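Local coordinates for recombination protein RecR (Deinococcus radiodurans, PDB 1VDD) that probably takes part in recombinational DNA repair independent of RecBC, binding DNA and zinc and possibly acting together with RecF and RecO, at residues L128-G142 and L154-I168. Numbering follows the deposited sequence.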
loop_
_atom_site.group_PDB
_atom_site.type_symbol
_atom_site.label_atom_id
_atom_site.label_comp_id
_atom_site.label_asym_id
_atom_site.label_seq_id
_atom_site.Cartn_x
_atom_site.Cartn_y
_atom_site.Cartn_z
ATOM N N LEU A 128 22.331 12.003 -34.150
ATOM C CA LEU A 128 22.292 12.074 -35.610
ATOM C C LEU A 128 23.578 11.577 -36.274
ATOM O O LEU A 128 23.555 10.618 -37.044
ATOM C CB LEU A 128 22.013 13.508 -36.074
ATOM C CG LEU A 128 20.731 14.182 -35.590
ATOM C CD1 LEU A 128 20.573 15.475 -36.351
ATOM C CD2 LEU A 128 19.511 13.286 -35.824
ATOM N N PRO A 129 24.721 12.216 -35.974
ATOM C CA PRO A 129 25.964 11.766 -36.596
ATOM C C PRO A 129 26.295 10.295 -36.353
ATOM O O PRO A 129 27.003 9.683 -37.145
ATOM C CB PRO A 129 27.005 12.718 -36.011
ATOM C CG PRO A 129 26.445 13.042 -34.669
ATOM C CD PRO A 129 24.988 13.261 -34.971
ATOM N N ARG A 130 25.788 9.718 -35.272
ATOM C CA ARG A 130 26.065 8.306 -34.987
ATOM C C ARG A 130 25.239 7.367 -35.852
ATOM O O ARG A 130 25.585 6.197 -36.008
ATOM C CB ARG A 130 25.779 7.974 -33.519
ATOM C CG ARG A 130 26.744 8.590 -32.533
ATOM C CD ARG A 130 26.387 8.166 -31.140
ATOM N NE ARG A 130 26.539 6.727 -30.945
ATOM C CZ ARG A 130 26.016 6.071 -29.914
ATOM N NH1 ARG A 130 25.311 6.735 -29.003
ATOM N NH2 ARG A 130 26.200 4.761 -29.783
ATOM N N VAL A 131 24.147 7.881 -36.408
ATOM C CA VAL A 131 23.264 7.066 -37.227
ATOM C C VAL A 131 23.616 7.057 -38.708
ATOM O O VAL A 131 23.699 8.102 -39.354
ATOM C CB VAL A 131 21.787 7.515 -37.067
ATOM C CG1 VAL A 131 20.873 6.630 -37.921
ATOM C CG2 VAL A 131 21.376 7.442 -35.600
ATOM N N GLY A 132 23.813 5.853 -39.235
ATOM C CA GLY A 132 24.135 5.689 -40.639
ATOM C C GLY A 132 23.274 4.590 -41.231
ATOM O O GLY A 132 22.319 4.130 -40.597
ATOM N N GLN A 133 23.604 4.156 -42.441
ATOM C CA GLN A 133 22.834 3.103 -43.085
ATOM C C GLN A 133 23.345 1.717 -42.707
ATOM O O GLN A 133 24.507 1.545 -42.319
ATOM C CB GLN A 133 22.864 3.294 -44.602
ATOM C CG GLN A 133 22.234 4.609 -45.045
ATOM C CD GLN A 133 22.409 4.888 -46.526
ATOM O OE1 GLN A 133 21.976 5.930 -47.028
ATOM N NE2 GLN A 133 23.048 3.959 -47.235
ATOM N N GLY A 134 22.465 0.727 -42.823
ATOM C CA GLY A 134 22.841 -0.626 -42.468
ATOM C C GLY A 134 22.905 -0.705 -40.959
ATOM O O GLY A 134 23.595 -1.561 -40.388
ATOM N N MET A 135 22.172 0.209 -40.325
ATOM C CA MET A 135 22.086 0.319 -38.874
ATOM C C MET A 135 20.631 0.365 -38.437
ATOM O O MET A 135 19.733 0.643 -39.237
ATOM C CB MET A 135 22.775 1.599 -38.398
ATOM C CG MET A 135 24.208 1.435 -37.913
ATOM S SD MET A 135 24.946 3.054 -37.607
ATOM C CE MET A 135 24.234 3.480 -36.029
ATOM N N GLU A 136 20.397 0.097 -37.161
ATOM C CA GLU A 136 19.045 0.138 -36.630
ATOM C C GLU A 136 18.972 1.041 -35.412
ATOM O O GLU A 136 19.857 1.031 -34.556
ATOM C CB GLU A 136 18.570 -1.270 -36.247
ATOM C CG GLU A 136 17.281 -1.284 -35.422
ATOM C CD GLU A 136 16.759 -2.692 -35.144
ATOM O OE1 GLU A 136 17.558 -3.574 -34.746
ATOM O OE2 GLU A 136 15.540 -2.912 -35.316
ATOM N N VAL A 137 17.920 1.839 -35.337
ATOM C CA VAL A 137 17.755 2.699 -34.184
ATOM C C VAL A 137 16.513 2.246 -33.447
ATOM O O VAL A 137 15.387 2.452 -33.901
ATOM C CB VAL A 137 17.628 4.178 -34.577
ATOM C CG1 VAL A 137 17.336 5.013 -33.334
ATOM C CG2 VAL A 137 18.919 4.646 -35.221
ATOM N N ILE A 138 16.736 1.594 -32.316
ATOM C CA ILE A 138 15.637 1.108 -31.502
ATOM C C ILE A 138 15.246 2.245 -30.588
ATOM O O ILE A 138 16.090 2.789 -29.875
ATOM C CB ILE A 138 16.068 -0.080 -30.633
ATOM C CG1 ILE A 138 16.530 -1.238 -31.523
ATOM C CG2 ILE A 138 14.930 -0.492 -29.739
ATOM C CD1 ILE A 138 17.219 -2.362 -30.774
ATOM N N LEU A 139 13.974 2.620 -30.621
ATOM C CA LEU A 139 13.506 3.698 -29.771
ATOM C C LEU A 139 12.941 3.093 -28.501
ATOM O O LEU A 139 11.875 2.471 -28.505
ATOM C CB LEU A 139 12.456 4.526 -30.502
ATOM C CG LEU A 139 12.994 5.030 -31.840
ATOM C CD1 LEU A 139 11.919 5.839 -32.547
ATOM C CD2 LEU A 139 14.261 5.849 -31.611
ATOM N N ALA A 140 13.676 3.276 -27.413
ATOM C CA ALA A 140 13.277 2.719 -26.135
ATOM C C ALA A 140 12.945 3.772 -25.100
ATOM O O ALA A 140 13.284 3.619 -23.926
ATOM C CB ALA A 140 14.355 1.804 -25.612
ATOM N N THR A 141 12.288 4.843 -25.533
ATOM C CA THR A 141 11.880 5.872 -24.602
ATOM C C THR A 141 10.638 5.335 -23.904
ATOM O O THR A 141 10.063 4.333 -24.333
ATOM C CB THR A 141 11.528 7.182 -25.305
ATOM O OG1 THR A 141 10.365 6.998 -26.100
ATOM C CG2 THR A 141 12.669 7.632 -26.188
ATOM N N GLY A 142 10.241 5.998 -22.825
ATOM C CA GLY A 142 9.080 5.575 -22.062
ATOM C C GLY A 142 7.816 5.355 -22.874
ATOM O O GLY A 142 7.844 5.282 -24.090
ATOM N N LEU A 154 11.899 11.558 -32.582
ATOM C CA LEU A 154 13.157 10.922 -32.966
ATOM C C LEU A 154 13.013 10.192 -34.292
ATOM O O LEU A 154 13.904 10.259 -35.146
ATOM C CB LEU A 154 13.624 9.964 -31.864
ATOM C CG LEU A 154 14.055 10.654 -30.564
ATOM C CD1 LEU A 154 14.391 9.615 -29.507
ATOM C CD2 LEU A 154 15.257 11.551 -30.833
ATOM N N GLN A 155 11.890 9.499 -34.460
ATOM C CA GLN A 155 11.612 8.786 -35.702
ATOM C C GLN A 155 11.700 9.773 -36.875
ATOM O O GLN A 155 12.437 9.543 -37.837
ATOM C CB GLN A 155 10.212 8.165 -35.649
ATOM C CG GLN A 155 9.793 7.447 -36.927
ATOM C CD GLN A 155 8.361 6.926 -36.877
ATOM O OE1 GLN A 155 7.808 6.507 -37.897
ATOM N NE2 GLN A 155 7.758 6.946 -35.688
ATOM N N ARG A 156 10.943 10.868 -36.777
ATOM C CA ARG A 156 10.924 11.904 -37.806
ATOM C C ARG A 156 12.349 12.325 -38.128
ATOM O O ARG A 156 12.785 12.261 -39.279
ATOM C CB ARG A 156 10.149 13.138 -37.324
ATOM C CG ARG A 156 8.647 12.941 -37.111
ATOM C CD ARG A 156 7.875 12.952 -38.423
ATOM N NE ARG A 156 6.473 12.549 -38.263
ATOM C CZ ARG A 156 5.559 13.224 -37.567
ATOM N NH1 ARG A 156 5.887 14.356 -36.951
ATOM N NH2 ARG A 156 4.312 12.763 -37.484
ATOM N N LEU A 157 13.073 12.740 -37.094
ATOM C CA LEU A 157 14.443 13.206 -37.246
ATOM C C LEU A 157 15.386 12.221 -37.897
ATOM O O LEU A 157 16.075 12.558 -38.851
ATOM C CB LEU A 157 15.021 13.623 -35.891
ATOM C CG LEU A 157 15.300 15.121 -35.730
ATOM C CD1 LEU A 157 15.971 15.401 -34.394
ATOM C CD2 LEU A 157 16.189 15.587 -36.862
ATOM N N LEU A 158 15.421 11.000 -37.385
ATOM C CA LEU A 158 16.326 9.997 -37.920
ATOM C C LEU A 158 15.972 9.491 -39.317
ATOM O O LEU A 158 16.844 9.024 -40.049
ATOM C CB LEU A 158 16.423 8.829 -36.942
ATOM C CG LEU A 158 16.901 9.204 -35.541
ATOM C CD1 LEU A 158 16.997 7.945 -34.724
ATOM C CD2 LEU A 158 18.252 9.884 -35.588
ATOM N N GLU A 159 14.698 9.597 -39.680
ATOM C CA GLU A 159 14.208 9.155 -40.985
ATOM C C GLU A 159 15.133 9.444 -42.173
ATOM O O GLU A 159 15.552 8.523 -42.871
ATOM C CB GLU A 159 12.832 9.773 -41.258
ATOM C CG GLU A 159 12.255 9.435 -42.624
ATOM C CD GLU A 159 12.048 7.947 -42.813
ATOM O OE1 GLU A 159 13.052 7.203 -42.788
ATOM O OE2 GLU A 159 10.883 7.522 -42.982
ATOM N N PRO A 160 15.455 10.726 -42.428
ATOM C CA PRO A 160 16.335 11.065 -43.550
ATOM C C PRO A 160 17.645 10.283 -43.610
ATOM O O PRO A 160 18.189 10.082 -44.691
ATOM C CB PRO A 160 16.543 12.571 -43.388
ATOM C CG PRO A 160 16.333 12.798 -41.925
ATOM C CD PRO A 160 15.139 11.929 -41.643
ATOM N N LEU A 161 18.167 9.858 -42.463
ATOM C CA LEU A 161 19.395 9.060 -42.464
ATOM C C LEU A 161 18.933 7.663 -42.887
ATOM O O LEU A 161 17.777 7.310 -42.674
ATOM C CB LEU A 161 20.034 9.034 -41.073
ATOM C CG LEU A 161 20.446 10.400 -40.511
ATOM C CD1 LEU A 161 19.218 11.131 -40.004
ATOM C CD2 LEU A 161 21.452 10.220 -39.385
ATOM N N GLY A 162 19.812 6.860 -43.473
ATOM C CA GLY A 162 19.366 5.561 -43.953
ATOM C C GLY A 162 19.252 4.359 -43.036
ATOM O O GLY A 162 19.492 3.235 -43.488
ATOM N N ALA A 163 18.862 4.562 -41.777
ATOM C CA ALA A 163 18.756 3.445 -40.840
ATOM C C ALA A 163 17.355 2.902 -40.577
ATOM O O ALA A 163 16.347 3.565 -40.792
ATOM C CB ALA A 163 19.394 3.826 -39.528
ATOM N N ALA A 164 17.290 1.665 -40.110
ATOM C CA ALA A 164 15.997 1.086 -39.787
ATOM C C ALA A 164 15.625 1.621 -38.393
ATOM O O ALA A 164 16.415 1.558 -37.457
ATOM C CB ALA A 164 16.091 -0.434 -39.776
ATOM N N ILE A 165 14.433 2.183 -38.266
ATOM C CA ILE A 165 13.985 2.698 -36.985
ATOM C C ILE A 165 12.925 1.762 -36.429
ATOM O O ILE A 165 12.022 1.331 -37.146
ATOM C CB ILE A 165 13.377 4.103 -37.120
ATOM C CG1 ILE A 165 14.447 5.086 -37.593
ATOM C CG2 ILE A 165 12.809 4.554 -35.786
ATOM C CD1 ILE A 165 13.930 6.511 -37.761
ATOM N N SER A 166 13.040 1.445 -35.147
ATOM C CA SER A 166 12.090 0.567 -34.501
ATOM C C SER A 166 11.761 1.117 -33.131
ATOM O O SER A 166 12.524 1.892 -32.571
ATOM C CB SER A 166 12.677 -0.845 -34.373
ATOM O OG SER A 166 13.912 -0.839 -33.670
ATOM N N ARG A 167 10.615 0.707 -32.605
ATOM C CA ARG A 167 10.144 1.121 -31.286
ATOM C C ARG A 167 9.904 -0.174 -30.491
ATOM O O ARG A 167 9.510 -1.196 -31.074
ATOM C CB ARG A 167 8.843 1.902 -31.428
ATOM C CG ARG A 167 8.261 2.401 -30.129
ATOM C CD ARG A 167 9.019 3.596 -29.604
ATOM N NE ARG A 167 8.221 4.340 -28.635
ATOM C CZ ARG A 167 8.513 4.448 -27.345
ATOM N NH1 ARG A 167 9.594 3.858 -26.841
ATOM N NH2 ARG A 167 7.722 5.158 -26.556
ATOM N N ILE A 168 10.152 -0.146 -29.180
ATOM C CA ILE A 168 9.966 -1.346 -28.376
ATOM C C ILE A 168 8.476 -1.664 -28.337
ATOM O O ILE A 168 7.642 -0.785 -28.521
ATOM C CB ILE A 168 10.546 -1.179 -26.942
ATOM C CG1 ILE A 168 9.941 0.040 -26.245
ATOM C CG2 ILE A 168 12.042 -1.009 -27.014
ATOM C CD1 ILE A 168 10.500 0.257 -24.858
#
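V137 and L139 drop from strand 136-139 onto the last turn of helix 145-158, while the same strand pairs in parallel with strand 164-167 through backbone bonds such as S166 N to V137 O (2.8 Å). Packing is tight on the helix side. V137, a beta-branched residue suited to a strand, meets L158 CD1 with its CG1, the two side chains at about a right angle; L158 CD2 reaches the other way, to L128 CD2 at 3.6 Å. L139 sends CD1 to I165 CG2 (3.6 Å) and CD2 to L154 CB. Alanine suits 163: A163 CB, beside V131 CG1, is crowded by G132 O (3.1 Å) and M135 O (3.2 Å).

From the end of strand 164-167, buried R167 reaches three backbone carbonyls, which one flat group with several N-H donors can satisfy. With CG anti to the backbone N (chi1 -179°) and a bend at chi2 (76°), NH1 bonds T141 O (2.6 Å, nearly straight) and L139 O, NH2 G142 O. I168 N grips L139 O from the opposite face. A leucine in place of R167 would probably leave T141 O and G142 O without these donors and the chain at 141-142 freer to move.

Loop 132-134 is the solvent side: exposed Q133 lays CG against G162 CA (3.2 Å), where any CB would clash. On the E136/I138 face, partly covered by the second subunit, S166 OG donates to E136 OE2 (3.1 Å) from above the carboxylate plane, and E136 salt-bridges R193 of the second subunit; a strand of that subunit pairs antiparallel with I165-R167, continuing the sheet. Strand 136-139, helix 145-158 and strand 164-167 thus form a beta-alpha-beta crossover of the Toprim fold.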